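Local coordinates for protein telomerase reverse transcriptase (Candida tropicalis MYA-3404, PDB 6ZD1) that probably lengthens chromosome ends by copying a template within the telomerase RNA into simple telomeric DNA repeats, at residues Y276-L281 / V371-T376; V332-K337 / N542-S547; D638-Y643 / Q692-W697. All blocks are in the same frame, centred on the assembly; numbering follows the deposited sequence.

Contact 1 of 3, residues Y276-L281 / V371-T376; sequences YQKYTL and VREYGT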
loop_
_atom_site.group_PDB
_atom_site.type_symbol
_atom_site.label_atom_id
_atom_site.label_comp_id
_atom_site.label_asym_id
_atom_site.label_seq_id
_atom_site.Cartn_x
_atom_site.Cartn_y
_atom_site.Cartn_z
ATOM N N TYR A 276 -18.769 8.434 -10.248
ATOM C CA TYR A 276 -18.274 7.504 -11.257
ATOM C C TYR A 276 -17.601 6.300 -10.608
ATOM O O TYR A 276 -17.779 5.163 -11.059
ATOM C CB TYR A 276 -17.309 8.218 -12.204
ATOM C CG TYR A 276 -16.826 7.370 -13.362
ATOM C CD1 TYR A 276 -15.520 6.893 -13.406
ATOM C CD2 TYR A 276 -17.676 7.051 -14.414
ATOM C CE1 TYR A 276 -15.076 6.122 -14.469
ATOM C CE2 TYR A 276 -17.241 6.280 -15.477
ATOM C CZ TYR A 276 -15.942 5.818 -15.499
ATOM O OH TYR A 276 -15.512 5.051 -16.559
ATOM N N GLN A 277 -16.841 6.528 -9.536
ATOM C CA GLN A 277 -16.190 5.419 -8.849
ATOM C C GLN A 277 -17.213 4.532 -8.152
ATOM O O GLN A 277 -17.121 3.301 -8.218
ATOM C CB GLN A 277 -15.168 5.955 -7.847
ATOM C CG GLN A 277 -14.324 4.893 -7.160
ATOM C CD GLN A 277 -13.315 5.494 -6.192
ATOM O OE1 GLN A 277 -13.507 6.602 -5.686
ATOM N NE2 GLN A 277 -12.232 4.767 -5.937
ATOM N N LYS A 278 -18.219 5.137 -7.516
ATOM C CA LYS A 278 -19.169 4.356 -6.729
ATOM C C LYS A 278 -20.103 3.546 -7.617
ATOM O O LYS A 278 -20.348 2.362 -7.350
ATOM C CB LYS A 278 -19.979 5.274 -5.813
ATOM C CG LYS A 278 -21.090 4.554 -5.056
ATOM C CD LYS A 278 -21.938 5.516 -4.237
ATOM C CE LYS A 278 -21.087 6.291 -3.243
ATOM N NZ LYS A 278 -21.880 7.302 -2.492
ATOM N N TYR A 279 -20.634 4.161 -8.677
ATOM C CA TYR A 279 -21.701 3.558 -9.466
ATOM C C TYR A 279 -21.237 2.919 -10.770
ATOM O O TYR A 279 -21.982 2.111 -11.335
ATOM C CB TYR A 279 -22.777 4.605 -9.786
ATOM C CG TYR A 279 -23.470 5.187 -8.572
ATOM C CD1 TYR A 279 -23.075 6.407 -8.041
ATOM C CD2 TYR A 279 -24.519 4.518 -7.964
ATOM C CE1 TYR A 279 -23.708 6.944 -6.934
ATOM C CE2 TYR A 279 -25.158 5.045 -6.856
ATOM C CZ TYR A 279 -24.749 6.257 -6.346
ATOM O OH TYR A 279 -25.385 6.781 -5.244
ATOM N N THR A 280 -20.057 3.265 -11.281
ATOM C CA THR A 280 -19.600 2.689 -12.541
ATOM C C THR A 280 -18.347 1.837 -12.390
ATOM O O THR A 280 -18.353 0.669 -12.794
ATOM C CB THR A 280 -19.367 3.810 -13.574
ATOM O OG1 THR A 280 -20.550 4.615 -13.684
ATOM C CG2 THR A 280 -19.046 3.223 -14.940
ATOM N N LEU A 281 -17.282 2.368 -11.784
ATOM C CA LEU A 281 -16.023 1.628 -11.720
ATOM C C LEU A 281 -16.109 0.463 -10.745
ATOM O O LEU A 281 -15.653 -0.646 -11.048
ATOM C CB LEU A 281 -14.875 2.559 -11.326
ATOM C CG LEU A 281 -14.243 3.398 -12.436
ATOM C CD1 LEU A 281 -13.025 4.143 -11.908
ATOM C CD2 LEU A 281 -13.874 2.527 -13.626
ATOM N N VAL A 371 -24.651 -6.200 -8.137
ATOM C CA VAL A 371 -23.503 -6.169 -7.251
ATOM C C VAL A 371 -23.782 -5.162 -6.139
ATOM O O VAL A 371 -24.814 -4.495 -6.126
ATOM C CB VAL A 371 -22.205 -5.826 -8.007
ATOM C CG1 VAL A 371 -21.891 -6.916 -9.025
ATOM C CG2 VAL A 371 -22.341 -4.480 -8.699
ATOM N N ARG A 372 -22.838 -5.045 -5.213
ATOM C CA ARG A 372 -23.037 -4.240 -4.019
ATOM C C ARG A 372 -22.610 -2.796 -4.246
ATOM O O ARG A 372 -21.750 -2.500 -5.079
ATOM C CB ARG A 372 -22.255 -4.827 -2.844
ATOM C CG ARG A 372 -22.722 -6.205 -2.409
ATOM C CD ARG A 372 -21.711 -6.858 -1.475
ATOM N NE ARG A 372 -21.295 -5.962 -0.398
ATOM C CZ ARG A 372 -21.889 -5.892 0.789
ATOM N NH1 ARG A 372 -22.932 -6.667 1.059
ATOM N NH2 ARG A 372 -21.440 -5.046 1.708
ATOM N N GLU A 373 -23.227 -1.897 -3.486
ATOM C CA GLU A 373 -22.802 -0.509 -3.429
ATOM C C GLU A 373 -21.852 -0.322 -2.253
ATOM O O GLU A 373 -21.952 -1.009 -1.232
ATOM C CB GLU A 373 -24.005 0.430 -3.288
ATOM C CG GLU A 373 -23.649 1.913 -3.226
ATOM C CD GLU A 373 -24.813 2.786 -2.792
ATOM O OE1 GLU A 373 -25.495 3.356 -3.671
ATOM O OE2 GLU A 373 -25.046 2.899 -1.570
ATOM N N TYR A 374 -20.910 0.603 -2.416
ATOM C CA TYR A 374 -19.964 0.935 -1.366
ATOM C C TYR A 374 -19.784 2.442 -1.325
ATOM O O TYR A 374 -20.011 3.144 -2.313
ATOM C CB TYR A 374 -18.606 0.254 -1.582
ATOM C CG TYR A 374 -18.653 -1.253 -1.525
ATOM C CD1 TYR A 374 -18.665 -1.920 -0.307
ATOM C CD2 TYR A 374 -18.681 -2.011 -2.687
ATOM C CE1 TYR A 374 -18.706 -3.299 -0.248
ATOM C CE2 TYR A 374 -18.725 -3.394 -2.636
ATOM C CZ TYR A 374 -18.734 -4.030 -1.410
ATOM O OH TYR A 374 -18.775 -5.404 -1.341
ATOM N N GLY A 375 -19.363 2.930 -0.175
ATOM C CA GLY A 375 -19.077 4.338 -0.034
ATOM C C GLY A 375 -17.661 4.675 -0.452
ATOM O O GLY A 375 -16.848 3.802 -0.753
ATOM N N THR A 376 -17.375 5.969 -0.450
ATOM C CA THR A 376 -16.054 6.502 -0.723
ATOM C C THR A 376 -15.456 6.950 0.605
ATOM O O THR A 376 -16.180 7.194 1.574
ATOM C CB THR A 376 -16.139 7.673 -1.714
ATOM O OG1 THR A 376 -16.874 7.270 -2.879
ATOM C CG2 THR A 376 -14.750 8.157 -2.121
#
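K278 reaches from helix 263-298 across the loop 373-376, where the chain leaves a two-stranded antiparallel ribbon, 368-372 with 423-427, inside the reverse transcriptase region. In sequence the ribbon falls between the palm strand 334-339 and the later strand pair 495-500 and 503-508, a position consistent with the insertion in the fingers domain of telomerases. The lysine has the largest share of the contact, and its methylenes can be followed outward. K278 CB lies 4.1 Å from the Y374 carbonyl O. With CG anti to the backbone N (chi1 174°), the chain runs along that carbonyl: K278 CG is 3.3 Å from Y374 O, CD 3.6 Å and CE 3.5 Å. K278 CG and CD are also each 4.1 Å from CG of E373, so aliphatic stems meet while the two chains slant across one another. A bend at chi3 (-58°) then turns the end of the lysine, and NZ finds its partner outside the loop, in a salt bridge to E379. E379 also accepts from the backbone N of T376, so one carboxylate ties the lysine and the loop together. E373 is a second acid nearby, but its OE1 stays 5.5 Å from K278 NZ, so any attraction is probably only long-range.

A long flexible residue suits this place because its stem packs against a backbone while its amine reaches the acid E379 beyond it. Y279 adds an aromatic wall: K278 CG sits above the centre of its ring, and E373 lies alongside, its carboxylate nearly perpendicular to that ring and its OE1 3.6 Å from Y279 CE2. Near the last residue of the loop, the helix residue Q277, extended beyond CG, brings Q277 OE1 to 4.1 Å from T376 CG2.

Contact 2 of 3, residues V332-K337 / N542-S547; sequences VLYMIK and NGEAGS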
loop_
_atom_site.group_PDB
_atom_site.type_symbol
_atom_site.label_atom_id
_atom_site.label_comp_id
_atom_site.label_asym_id
_atom_site.label_seq_id
_atom_site.Cartn_x
_atom_site.Cartn_y
_atom_site.Cartn_z
ATOM N N VAL A 332 11.972 -37.962 -7.102
ATOM C CA VAL A 332 12.853 -36.884 -7.531
ATOM C C VAL A 332 12.016 -35.878 -8.306
ATOM O O VAL A 332 11.338 -36.232 -9.278
ATOM C CB VAL A 332 14.016 -37.420 -8.376
ATOM C CG1 VAL A 332 14.901 -36.274 -8.847
ATOM C CG2 VAL A 332 14.823 -38.436 -7.578
ATOM N N LEU A 333 12.032 -34.626 -7.859
ATOM C CA LEU A 333 11.180 -33.580 -8.404
ATOM C C LEU A 333 12.022 -32.534 -9.116
ATOM O O LEU A 333 13.137 -32.223 -8.690
ATOM C CB LEU A 333 10.350 -32.916 -7.304
ATOM C CG LEU A 333 9.347 -33.845 -6.624
ATOM C CD1 LEU A 333 8.678 -33.140 -5.468
ATOM C CD2 LEU A 333 8.316 -34.336 -7.630
ATOM N N TYR A 334 11.483 -32.003 -10.206
ATOM C CA TYR A 334 12.130 -30.969 -10.996
ATOM C C TYR A 334 11.298 -29.701 -10.900
ATOM O O TYR A 334 10.065 -29.757 -10.944
ATOM C CB TYR A 334 12.273 -31.402 -12.459
ATOM C CG TYR A 334 12.853 -32.787 -12.623
ATOM C CD1 TYR A 334 12.069 -33.919 -12.432
ATOM C CD2 TYR A 334 14.183 -32.966 -12.966
ATOM C CE1 TYR A 334 12.594 -35.185 -12.566
ATOM C CE2 TYR A 334 14.719 -34.231 -13.106
ATOM C CZ TYR A 334 13.917 -35.337 -12.905
ATOM O OH TYR A 334 14.437 -36.602 -13.043
HETATM N N MSE A 335 11.962 -28.566 -10.732
HETATM C CA MSE A 335 11.223 -27.317 -10.641
HETATM C C MSE A 335 11.901 -26.150 -11.337
HETATM O O MSE A 335 13.129 -26.063 -11.404
HETATM C CB MSE A 335 10.950 -26.963 -9.182
HETATM C CG MSE A 335 12.177 -26.894 -8.309
HETATM SE SE MSE A 335 11.661 -26.497 -6.475
HETATM C CE MSE A 335 10.537 -28.052 -6.144
ATOM N N ILE A 336 11.064 -25.258 -11.856
ATOM C CA ILE A 336 11.490 -24.124 -12.664
ATOM C C ILE A 336 10.670 -22.910 -12.241
ATOM O O ILE A 336 9.452 -23.011 -12.056
ATOM C CB ILE A 336 11.315 -24.424 -14.168
ATOM C CG1 ILE A 336 11.605 -23.188 -15.019
ATOM C CG2 ILE A 336 9.929 -24.991 -14.453
ATOM C CD1 ILE A 336 13.060 -23.035 -15.354
ATOM N N LYS A 337 11.337 -21.777 -12.034
ATOM C CA LYS A 337 10.659 -20.510 -11.791
ATOM C C LYS A 337 11.050 -19.515 -12.874
ATOM O O LYS A 337 12.196 -19.508 -13.342
ATOM C CB LYS A 337 10.979 -19.939 -10.400
ATOM C CG LYS A 337 12.314 -19.228 -10.292
ATOM C CD LYS A 337 12.442 -18.493 -8.973
ATOM C CE LYS A 337 13.742 -17.712 -8.910
ATOM N NZ LYS A 337 13.886 -16.993 -7.617
ATOM N N ASN A 542 16.750 -29.352 -9.744
ATOM C CA ASN A 542 16.138 -30.673 -9.791
ATOM C C ASN A 542 16.469 -31.566 -8.606
ATOM O O ASN A 542 15.733 -32.530 -8.367
ATOM C CB ASN A 542 16.535 -31.403 -11.085
ATOM C CG ASN A 542 18.038 -31.500 -11.272
ATOM O OD1 ASN A 542 18.804 -31.523 -10.308
ATOM N ND2 ASN A 542 18.467 -31.562 -12.526
ATOM N N GLY A 543 17.546 -31.305 -7.873
ATOM C CA GLY A 543 17.891 -32.153 -6.752
ATOM C C GLY A 543 18.168 -33.593 -7.136
ATOM O O GLY A 543 17.626 -34.519 -6.529
ATOM N N GLU A 544 18.997 -33.796 -8.161
ATOM C CA GLU A 544 19.501 -35.120 -8.503
ATOM C C GLU A 544 20.855 -35.395 -7.868
ATOM O O GLU A 544 21.650 -36.170 -8.417
ATOM C CB GLU A 544 19.592 -35.283 -10.023
ATOM C CG GLU A 544 18.251 -35.368 -10.738
ATOM C CD GLU A 544 18.401 -35.597 -12.234
ATOM O OE1 GLU A 544 19.549 -35.597 -12.728
ATOM O OE2 GLU A 544 17.373 -35.778 -12.918
ATOM N N ALA A 545 21.137 -34.764 -6.726
ATOM C CA ALA A 545 22.458 -34.745 -6.102
ATOM C C ALA A 545 23.512 -34.145 -7.026
ATOM O O ALA A 545 24.713 -34.355 -6.826
ATOM C CB ALA A 545 22.888 -36.142 -5.634
ATOM N N GLY A 546 23.076 -33.402 -8.041
ATOM C CA GLY A 546 23.985 -32.727 -8.943
ATOM C C GLY A 546 23.702 -31.243 -9.041
ATOM O O GLY A 546 24.551 -30.470 -9.498
ATOM N N SER A 547 22.512 -30.830 -8.620
ATOM C CA SER A 547 22.135 -29.425 -8.598
ATOM C C SER A 547 21.852 -28.985 -7.164
ATOM O O SER A 547 21.889 -29.782 -6.221
ATOM C CB SER A 547 20.920 -29.170 -9.495
ATOM O OG SER A 547 20.504 -27.817 -9.415
#
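Y334 and E544 join the start of a palm strand to the loop that follows its edge neighbour. Y334 OH donates to E544 OE2 over 3.1 Å, and that oxygen accepts with its anti lone pair, turned away from the other carboxylate oxygen. OE2 arrives at the ring edge, near its plane, while the carboxylate itself stands steeply to the ring, 80° between planes. Tyrosine suits the place because its ring packs and its hydroxyl bonds at the far end. Closer to the strand, CD2 of Y334 touches CB of N542 at 3.4 Å. The contact is extended by V332, whose CG1 rests 4.0 Å from CG of E544, a methyl against the aliphatic stem of a charged residue.

The next shell holds the backbone from which the acid springs. N542 OD1 accepts from the backbone N of E544, closing an Asx turn, with the donor well above the carbonyl plane. Placing CG between the backbone N and carbonyl carbon (chi1 55°) folds the asparagine amide back over its own loop to do this. G543, inside the turn, has a positive phi that a residue without a side chain adopts easily.

Farther out, backbone bonds join Y334 to T508 and M335, a selenomethionine, to I541, so strand 334-339 lies between 503-508 and 539-541 in the four-stranded antiparallel sheet, while helix 511-520 packs on Y334 through K511 and L514.

Contact 3 of 3, residues D638-Y643 / Q692-W697; sequences DSFERY and QEIIEW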
loop_
_atom_site.group_PDB
_atom_site.type_symbol
_atom_site.label_atom_id
_atom_site.label_comp_id
_atom_site.label_asym_id
_atom_site.label_seq_id
_atom_site.Cartn_x
_atom_site.Cartn_y
_atom_site.Cartn_z
ATOM N N ASP A 638 5.145 -5.628 35.709
ATOM C CA ASP A 638 4.096 -4.686 35.335
ATOM C C ASP A 638 2.831 -5.466 35.018
ATOM O O ASP A 638 2.854 -6.370 34.178
ATOM C CB ASP A 638 4.518 -3.839 34.123
ATOM C CG ASP A 638 3.406 -2.930 33.627
ATOM O OD1 ASP A 638 2.785 -2.239 34.460
ATOM O OD2 ASP A 638 3.155 -2.890 32.405
ATOM N N SER A 639 1.725 -5.088 35.653
ATOM C CA SER A 639 0.491 -5.849 35.524
ATOM C C SER A 639 -0.196 -5.535 34.204
ATOM O O SER A 639 -0.394 -4.367 33.852
ATOM C CB SER A 639 -0.455 -5.556 36.685
ATOM O OG SER A 639 -1.668 -6.268 36.515
ATOM N N PHE A 640 -0.558 -6.588 33.477
ATOM C CA PHE A 640 -1.234 -6.446 32.195
ATOM C C PHE A 640 -2.657 -5.937 32.410
ATOM O O PHE A 640 -3.457 -6.577 33.101
ATOM C CB PHE A 640 -1.244 -7.789 31.468
ATOM C CG PHE A 640 -2.084 -7.802 30.227
ATOM C CD1 PHE A 640 -1.578 -7.326 29.029
ATOM C CD2 PHE A 640 -3.380 -8.299 30.254
ATOM C CE1 PHE A 640 -2.345 -7.338 27.880
ATOM C CE2 PHE A 640 -4.156 -8.312 29.108
ATOM C CZ PHE A 640 -3.635 -7.831 27.918
ATOM N N GLU A 641 -2.974 -4.795 31.812
ATOM C CA GLU A 641 -4.287 -4.172 31.934
ATOM C C GLU A 641 -5.009 -4.320 30.600
ATOM O O GLU A 641 -4.604 -3.719 29.597
ATOM C CB GLU A 641 -4.147 -2.706 32.336
ATOM C CG GLU A 641 -3.124 -2.489 33.438
ATOM C CD GLU A 641 -2.815 -1.026 33.679
ATOM O OE1 GLU A 641 -3.721 -0.288 34.121
ATOM O OE2 GLU A 641 -1.665 -0.613 33.418
ATOM N N ARG A 642 -6.098 -5.094 30.603
ATOM C CA ARG A 642 -6.769 -5.444 29.356
ATOM C C ARG A 642 -7.364 -4.224 28.667
ATOM O O ARG A 642 -7.433 -4.189 27.434
ATOM C CB ARG A 642 -7.857 -6.489 29.618
ATOM C CG ARG A 642 -8.961 -6.018 30.563
ATOM C CD ARG A 642 -9.905 -7.149 30.965
ATOM N NE ARG A 642 -11.004 -6.670 31.801
ATOM C CZ ARG A 642 -10.918 -6.476 33.117
ATOM N NH1 ARG A 642 -9.779 -6.713 33.752
ATOM N NH2 ARG A 642 -11.970 -6.039 33.800
ATOM N N TYR A 643 -7.791 -3.215 29.431
ATOM C CA TYR A 643 -8.397 -2.042 28.809
ATOM C C TYR A 643 -7.357 -1.224 28.057
ATOM O O TYR A 643 -7.626 -0.729 26.957
ATOM C CB TYR A 643 -9.101 -1.187 29.864
ATOM C CG TYR A 643 -10.276 -1.875 30.526
ATOM C CD1 TYR A 643 -11.388 -2.257 29.784
ATOM C CD2 TYR A 643 -10.278 -2.138 31.891
ATOM C CE1 TYR A 643 -12.468 -2.888 30.380
ATOM C CE2 TYR A 643 -11.355 -2.766 32.497
ATOM C CZ TYR A 643 -12.446 -3.136 31.735
ATOM O OH TYR A 643 -13.519 -3.760 32.329
ATOM N N GLN A 692 -11.327 -13.334 27.303
ATOM C CA GLN A 692 -12.731 -13.408 26.908
ATOM C C GLN A 692 -13.324 -12.020 26.713
ATOM O O GLN A 692 -13.983 -11.751 25.703
ATOM C CB GLN A 692 -13.528 -14.193 27.947
ATOM C CG GLN A 692 -15.022 -14.213 27.671
ATOM C CD GLN A 692 -15.808 -14.948 28.739
ATOM O OE1 GLN A 692 -15.322 -15.909 29.337
ATOM N NE2 GLN A 692 -17.031 -14.494 28.986
ATOM N N GLU A 693 -13.084 -11.117 27.666
ATOM C CA GLU A 693 -13.610 -9.766 27.531
ATOM C C GLU A 693 -12.948 -9.036 26.370
ATOM O O GLU A 693 -13.611 -8.286 25.642
ATOM C CB GLU A 693 -13.413 -9.002 28.839
ATOM C CG GLU A 693 -14.044 -7.621 28.872
ATOM C CD GLU A 693 -14.001 -6.999 30.257
ATOM O OE1 GLU A 693 -13.540 -7.678 31.201
ATOM O OE2 GLU A 693 -14.428 -5.834 30.405
ATOM N N ILE A 694 -11.650 -9.275 26.155
ATOM C CA ILE A 694 -10.953 -8.661 25.026
ATOM C C ILE A 694 -11.550 -9.139 23.709
ATOM O O ILE A 694 -11.845 -8.339 22.814
ATOM C CB ILE A 694 -9.445 -8.958 25.089
ATOM C CG1 ILE A 694 -8.823 -8.377 26.361
ATOM C CG2 ILE A 694 -8.747 -8.401 23.856
ATOM C CD1 ILE A 694 -7.361 -8.760 26.541
ATOM N N ILE A 695 -11.734 -10.454 23.567
ATOM C CA ILE A 695 -12.241 -10.980 22.305
ATOM C C ILE A 695 -13.703 -10.587 22.124
ATOM O O ILE A 695 -14.133 -10.230 21.020
ATOM C CB ILE A 695 -12.036 -12.510 22.228
ATOM C CG1 ILE A 695 -10.660 -12.865 21.649
ATOM C CG2 ILE A 695 -13.042 -13.139 21.296
ATOM C CD1 ILE A 695 -9.477 -12.299 22.389
ATOM N N GLU A 696 -14.480 -10.595 23.209
ATOM C CA GLU A 696 -15.875 -10.174 23.108
ATOM C C GLU A 696 -15.982 -8.722 22.654
ATOM O O GLU A 696 -16.849 -8.381 21.839
ATOM C CB GLU A 696 -16.582 -10.366 24.448
ATOM C CG GLU A 696 -18.035 -9.945 24.429
ATOM C CD GLU A 696 -18.664 -9.987 25.800
ATOM O OE1 GLU A 696 -17.915 -10.140 26.788
ATOM O OE2 GLU A 696 -19.906 -9.872 25.889
ATOM N N TRP A 697 -15.101 -7.855 23.161
ATOM C CA TRP A 697 -15.060 -6.480 22.675
ATOM C C TRP A 697 -14.643 -6.433 21.215
ATOM O O TRP A 697 -15.173 -5.637 20.434
ATOM C CB TRP A 697 -14.099 -5.644 23.518
ATOM C CG TRP A 697 -13.711 -4.356 22.853
ATOM C CD1 TRP A 697 -14.376 -3.171 22.927
ATOM C CD2 TRP A 697 -12.572 -4.124 22.008
ATOM N NE1 TRP A 697 -13.726 -2.213 22.184
ATOM C CE2 TRP A 697 -12.614 -2.774 21.612
ATOM C CE3 TRP A 697 -11.522 -4.927 21.552
ATOM C CZ2 TRP A 697 -11.648 -2.208 20.784
ATOM C CZ3 TRP A 697 -10.560 -4.361 20.729
ATOM C CH2 TRP A 697 -10.631 -3.016 20.355
#
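R642 and I694 bring their backbones closest, CA atoms 6.8 Å apart, where the first turn of helix 642-664 faces helix 692-699 in the helical C-terminal part, which probably corresponds to the telomerase thumb. E641 holds the N-cap position just before that turn. R642 makes two kinds of contact. Near the backbone, R642 CB meets I694 CD1 at 3.9 Å. Farther out, the extended chain carries R642 NE to E693 OE1, 2.8 Å away, in a salt bridge whose hydrogen bond is weak, bent to 129° at the hydrogen. The glutamate, also extended beyond CG, crosses the arginine on a slant, with carboxylate and guanidinium planes 51° apart.

Y643 steadies the arginine from its own segment: R642 CG lies over the centre of the tyrosine ring, while CE2 of Y643 sits above the guanidinium face, off toward its rim. A weak bond from R642 NH2 to Y643 OH, 3.1 Å, adds to this.

Isoleucine suits its buried place because its branched side chain packs on its neighbours with no polar atom to satisfy. I694 CD1 approaches the edge of the F640 ring, 4.1 Å from F640 CZ, and F640 itself stands among the rings of F582, F631 and F645. The chemistry thus divides: an apolar contact near the backbone and, farther along the arginine, an ion pair at the surface, where water probably weakens the attraction and its bent geometry suggests a modest link.

The three contacts are widely spread. The centres of contacts 1 and 2 are about 49 Å apart, those of contacts 1 and 3 about 38 Å and those of contacts 2 and 3 about 50 Å, and none touches another. Contacts 1 and 2 fall in the reverse transcriptase region and interleave along the chain: helix 263-298 comes first, then strand 334-339, the 371-376 loop and finally the 542-547 loop. Contact 3 follows both in sequence, between helices 642-664 and 692-699. They lie in three separate regions, a probable fingers insertion, the palm sheet and the helical C-terminal part, and each ties together pieces that lie between 49 and 205 residues apart in the chain.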